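Local coordinates for protein citrate lyase (Yersinia pestis, PDB 3QLL) that is a putative citrate lyase beta subunit, probably a magnesium-dependent carbon-carbon lyase related to CitE, encoded in a virulence operon of the plague bacillus, at residues T42-F50 / S251-I261. Residues are numbered along the deposited sequence; the frame is centred on the assembly and turned at random.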
loop_
_atom_site.group_PDB
_atom_site.type_symbol
_atom_site.label_atom_id
_atom_site.label_comp_id
_atom_site.label_asym_id
_atom_site.label_seq_id
_atom_site.Cartn_x
_atom_site.Cartn_y
_atom_site.Cartn_z
ATOM N N THR A 42 -0.935 14.943 22.961
ATOM C CA THR A 42 -1.424 13.629 22.539
ATOM C C THR A 42 -0.298 12.607 22.311
ATOM O O THR A 42 -0.535 11.386 22.410
ATOM C CB THR A 42 -2.298 13.741 21.283
ATOM O OG1 THR A 42 -3.062 14.944 21.356
ATOM C CG2 THR A 42 -3.242 12.570 21.191
ATOM N N TYR A 43 0.862 13.102 21.864
ATOM C CA TYR A 43 2.023 12.257 21.569
ATOM C C TYR A 43 2.510 11.512 22.849
ATOM O O TYR A 43 3.040 10.405 22.790
ATOM C CB TYR A 43 3.175 13.079 20.957
ATOM C CG TYR A 43 3.206 13.002 19.458
ATOM C CD1 TYR A 43 3.261 11.777 18.796
ATOM C CD2 TYR A 43 3.210 14.164 18.685
ATOM C CE1 TYR A 43 3.285 11.708 17.388
ATOM C CE2 TYR A 43 3.246 14.107 17.283
ATOM C CZ TYR A 43 3.286 12.883 16.652
ATOM O OH TYR A 43 3.315 12.844 15.296
ATOM N N GLN A 44 2.373 12.171 23.992
ATOM C CA GLN A 44 2.763 11.608 25.274
ATOM C C GLN A 44 1.930 10.387 25.671
ATOM O O GLN A 44 2.417 9.522 26.389
ATOM C CB GLN A 44 2.693 12.678 26.346
ATOM C CG GLN A 44 3.933 13.537 26.350
ATOM C CD GLN A 44 3.666 14.915 26.941
ATOM O OE1 GLN A 44 2.560 15.199 27.416
ATOM N NE2 GLN A 44 4.669 15.792 26.878
ATOM N N THR A 45 0.665 10.367 25.258
ATOM C CA THR A 45 -0.261 9.283 25.607
ATOM C C THR A 45 0.154 7.948 24.964
ATOM O O THR A 45 0.677 7.919 23.827
ATOM C CB THR A 45 -1.721 9.601 25.179
ATOM O OG1 THR A 45 -1.904 9.375 23.783
ATOM C CG2 THR A 45 -2.109 11.031 25.590
ATOM N N ARG A 46 -0.061 6.852 25.686
ATOM C CA ARG A 46 0.343 5.521 25.235
ATOM C C ARG A 46 -0.883 4.606 25.186
ATOM O O ARG A 46 -0.979 3.734 24.310
ATOM C CB ARG A 46 1.392 4.911 26.171
ATOM C CG ARG A 46 2.647 5.728 26.344
ATOM C CD ARG A 46 3.328 5.460 27.663
ATOM N NE ARG A 46 2.435 5.714 28.793
ATOM C CZ ARG A 46 2.732 5.443 30.068
ATOM N NH1 ARG A 46 3.912 4.900 30.382
ATOM N NH2 ARG A 46 1.849 5.712 31.026
ATOM N N SER A 47 -1.767 4.761 26.173
ATOM C CA SER A 47 -2.946 3.904 26.323
ATOM C C SER A 47 -4.263 4.680 26.281
ATOM O O SER A 47 -4.449 5.644 27.006
ATOM C CB SER A 47 -2.871 3.106 27.644
ATOM O OG SER A 47 -2.411 3.913 28.713
ATOM N N TRP A 48 -5.173 4.226 25.450
ATOM C CA TRP A 48 -6.518 4.773 25.395
ATOM C C TRP A 48 -7.538 3.696 25.734
ATOM O O TRP A 48 -7.686 2.723 24.995
ATOM C CB TRP A 48 -6.813 5.345 24.000
ATOM C CG TRP A 48 -5.977 6.535 23.674
ATOM C CD1 TRP A 48 -4.611 6.576 23.578
ATOM C CD2 TRP A 48 -6.437 7.847 23.353
ATOM N NE1 TRP A 48 -4.196 7.828 23.240
ATOM C CE2 TRP A 48 -5.291 8.633 23.074
ATOM C CE3 TRP A 48 -7.704 8.434 23.249
ATOM C CZ2 TRP A 48 -5.369 9.987 22.729
ATOM C CZ3 TRP A 48 -7.786 9.784 22.912
ATOM C CH2 TRP A 48 -6.627 10.545 22.650
ATOM N N LEU A 49 -8.248 3.868 26.835
ATOM C CA LEU A 49 -9.165 2.828 27.314
ATOM C C LEU A 49 -10.606 3.183 27.037
ATOM O O LEU A 49 -11.112 4.189 27.558
ATOM C CB LEU A 49 -8.977 2.587 28.798
ATOM C CG LEU A 49 -9.843 1.503 29.433
ATOM C CD1 LEU A 49 -9.670 0.054 28.881
ATOM C CD2 LEU A 49 -9.558 1.570 30.920
ATOM N N PHE A 50 -11.275 2.324 26.269
ATOM C CA PHE A 50 -12.709 2.453 26.017
ATOM C C PHE A 50 -13.462 1.899 27.217
ATOM O O PHE A 50 -13.268 0.757 27.589
ATOM C CB PHE A 50 -13.138 1.686 24.754
ATOM C CG PHE A 50 -12.736 2.325 23.465
ATOM C CD1 PHE A 50 -13.438 3.417 22.962
ATOM C CD2 PHE A 50 -11.668 1.813 22.719
ATOM C CE1 PHE A 50 -13.076 3.997 21.760
ATOM C CE2 PHE A 50 -11.308 2.391 21.502
ATOM C CZ PHE A 50 -12.012 3.485 21.029
ATOM N N SER A 251 2.113 5.444 18.073
ATOM C CA SER A 251 2.650 6.044 19.292
ATOM C C SER A 251 1.860 5.543 20.466
ATOM O O SER A 251 2.254 5.755 21.614
ATOM C CB SER A 251 2.523 7.583 19.239
ATOM O OG SER A 251 3.141 8.110 18.074
ATOM N N ALA A 252 0.720 4.921 20.181
ATOM C CA ALA A 252 -0.173 4.494 21.241
ATOM C C ALA A 252 -1.069 3.400 20.746
ATOM O O ALA A 252 -1.185 3.190 19.555
ATOM C CB ALA A 252 -0.989 5.657 21.766
ATOM N N LYS A 253 -1.782 2.776 21.667
ATOM C CA LYS A 253 -2.689 1.702 21.321
ATOM C C LYS A 253 -3.936 1.725 22.231
ATOM O O LYS A 253 -3.833 1.933 23.447
ATOM C CB LYS A 253 -1.965 0.343 21.420
ATOM C CG LYS A 253 -2.785 -0.881 21.067
ATOM C CD LYS A 253 -1.897 -2.137 21.011
ATOM C CE LYS A 253 -2.693 -3.393 20.610
ATOM N NZ LYS A 253 -3.194 -3.345 19.205
ATOM N N ALA A 254 -5.102 1.510 21.624
ATOM C CA ALA A 254 -6.351 1.462 22.369
ATOM C C ALA A 254 -6.516 0.151 23.115
ATOM O O ALA A 254 -5.801 -0.844 22.882
ATOM C CB ALA A 254 -7.550 1.697 21.437
ATOM N N ALA A 255 -7.524 0.112 23.968
ATOM C CA ALA A 255 -7.706 -1.041 24.828
ATOM C C ALA A 255 -9.179 -1.134 25.157
ATOM O O ALA A 255 -9.876 -0.135 25.151
ATOM C CB ALA A 255 -6.851 -0.916 26.108
ATOM N N ILE A 256 -9.643 -2.331 25.482
ATOM C CA ILE A 256 -11.059 -2.520 25.738
ATOM C C ILE A 256 -11.221 -3.193 27.089
ATOM O O ILE A 256 -12.330 -3.524 27.484
ATOM C CB ILE A 256 -11.747 -3.365 24.620
ATOM C CG1 ILE A 256 -10.766 -4.349 23.983
ATOM C CG2 ILE A 256 -12.312 -2.463 23.538
ATOM C CD1 ILE A 256 -10.514 -5.587 24.789
ATOM N N HIS A 257 -10.112 -3.324 27.816
ATOM C CA HIS A 257 -10.116 -3.897 29.164
ATOM C C HIS A 257 -8.884 -3.435 29.952
ATOM O O HIS A 257 -7.774 -3.425 29.412
ATOM C CB HIS A 257 -10.144 -5.431 29.082
ATOM C CG HIS A 257 -10.414 -6.099 30.395
ATOM N ND1 HIS A 257 -9.562 -5.991 31.475
ATOM C CD2 HIS A 257 -11.442 -6.882 30.804
ATOM C CE1 HIS A 257 -10.054 -6.679 32.490
ATOM N NE2 HIS A 257 -11.193 -7.230 32.109
ATOM N N PRO A 258 -9.078 -3.001 31.210
ATOM C CA PRO A 258 -8.000 -2.438 32.041
ATOM C C PRO A 258 -6.793 -3.378 32.254
ATOM O O PRO A 258 -5.702 -2.902 32.568
ATOM C CB PRO A 258 -8.699 -2.174 33.385
ATOM C CG PRO A 258 -10.153 -2.024 33.055
ATOM C CD PRO A 258 -10.385 -2.968 31.896
ATOM N N ALA A 259 -6.983 -4.683 32.096
ATOM C CA ALA A 259 -5.870 -5.639 32.201
ATOM C C ALA A 259 -4.803 -5.433 31.109
ATOM O O ALA A 259 -3.640 -5.844 31.256
ATOM C CB ALA A 259 -6.396 -7.061 32.143
ATOM N N GLN A 260 -5.215 -4.831 29.999
ATOM C CA GLN A 260 -4.305 -4.630 28.891
ATOM C C GLN A 260 -3.429 -3.408 29.120
ATOM O O GLN A 260 -2.336 -3.323 28.546
ATOM C CB GLN A 260 -5.084 -4.483 27.573
ATOM C CG GLN A 260 -5.862 -5.699 27.131
ATOM C CD GLN A 260 -6.685 -5.436 25.875
ATOM O OE1 GLN A 260 -7.134 -4.302 25.626
ATOM N NE2 GLN A 260 -6.889 -6.475 25.075
ATOM N N ILE A 261 -3.862 -2.534 30.030
ATOM C CA ILE A 261 -3.267 -1.204 30.160
ATOM C C ILE A 261 -1.792 -1.212 30.535
ATOM O O ILE A 261 -1.002 -0.479 29.943
ATOM C CB ILE A 261 -4.048 -0.318 31.169
ATOM C CG1 ILE A 261 -5.464 -0.064 30.657
ATOM C CG2 ILE A 261 -3.372 1.037 31.358
ATOM C CD1 ILE A 261 -5.495 0.572 29.319
#
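Leu49 packs its isobutyl group against Ala255 and the turn that follows it, His257 to Pro258, a worked example of one branched side chain touching both a neighbouring strand and the chain beyond it. Its CB lies 4.1 Å from CD1 of Ile261, at the start of helix 261-267. With chi1 at -179°, CG extends opposite the backbone N and carries the two methyls out to different partners. CD1 of Leu49 sits 4.1 Å from CB of Ala255. The same methyl lies 3.6 Å from the backbone N of His257. CD2 meets CG of Pro258 at 4.2 Å. Ile261 also touches Ser47, whose OG is hydrogen-bonded to Asn265 OD1 and Asp68 N. Phe50 brings CE2 to 3.8 Å from CB of Ala254, whose methyl shares its face of the sheet with Trp48. The backbones of the two strands run parallel, 17° apart. Lys253 N donates to Arg46 O (2.9 Å) and Phe50 N to Ala255 O (3.0 Å, nearly straight at 173°), with two weak bonds between them. Strands 47-52 and 252-255 are the first and last of eight, so their pairing closes the beta barrel of this HpcH/HpaI aldolase-like TIM-barrel fold, with Phe50 beside Arg107, a predicted substrate-binding residue.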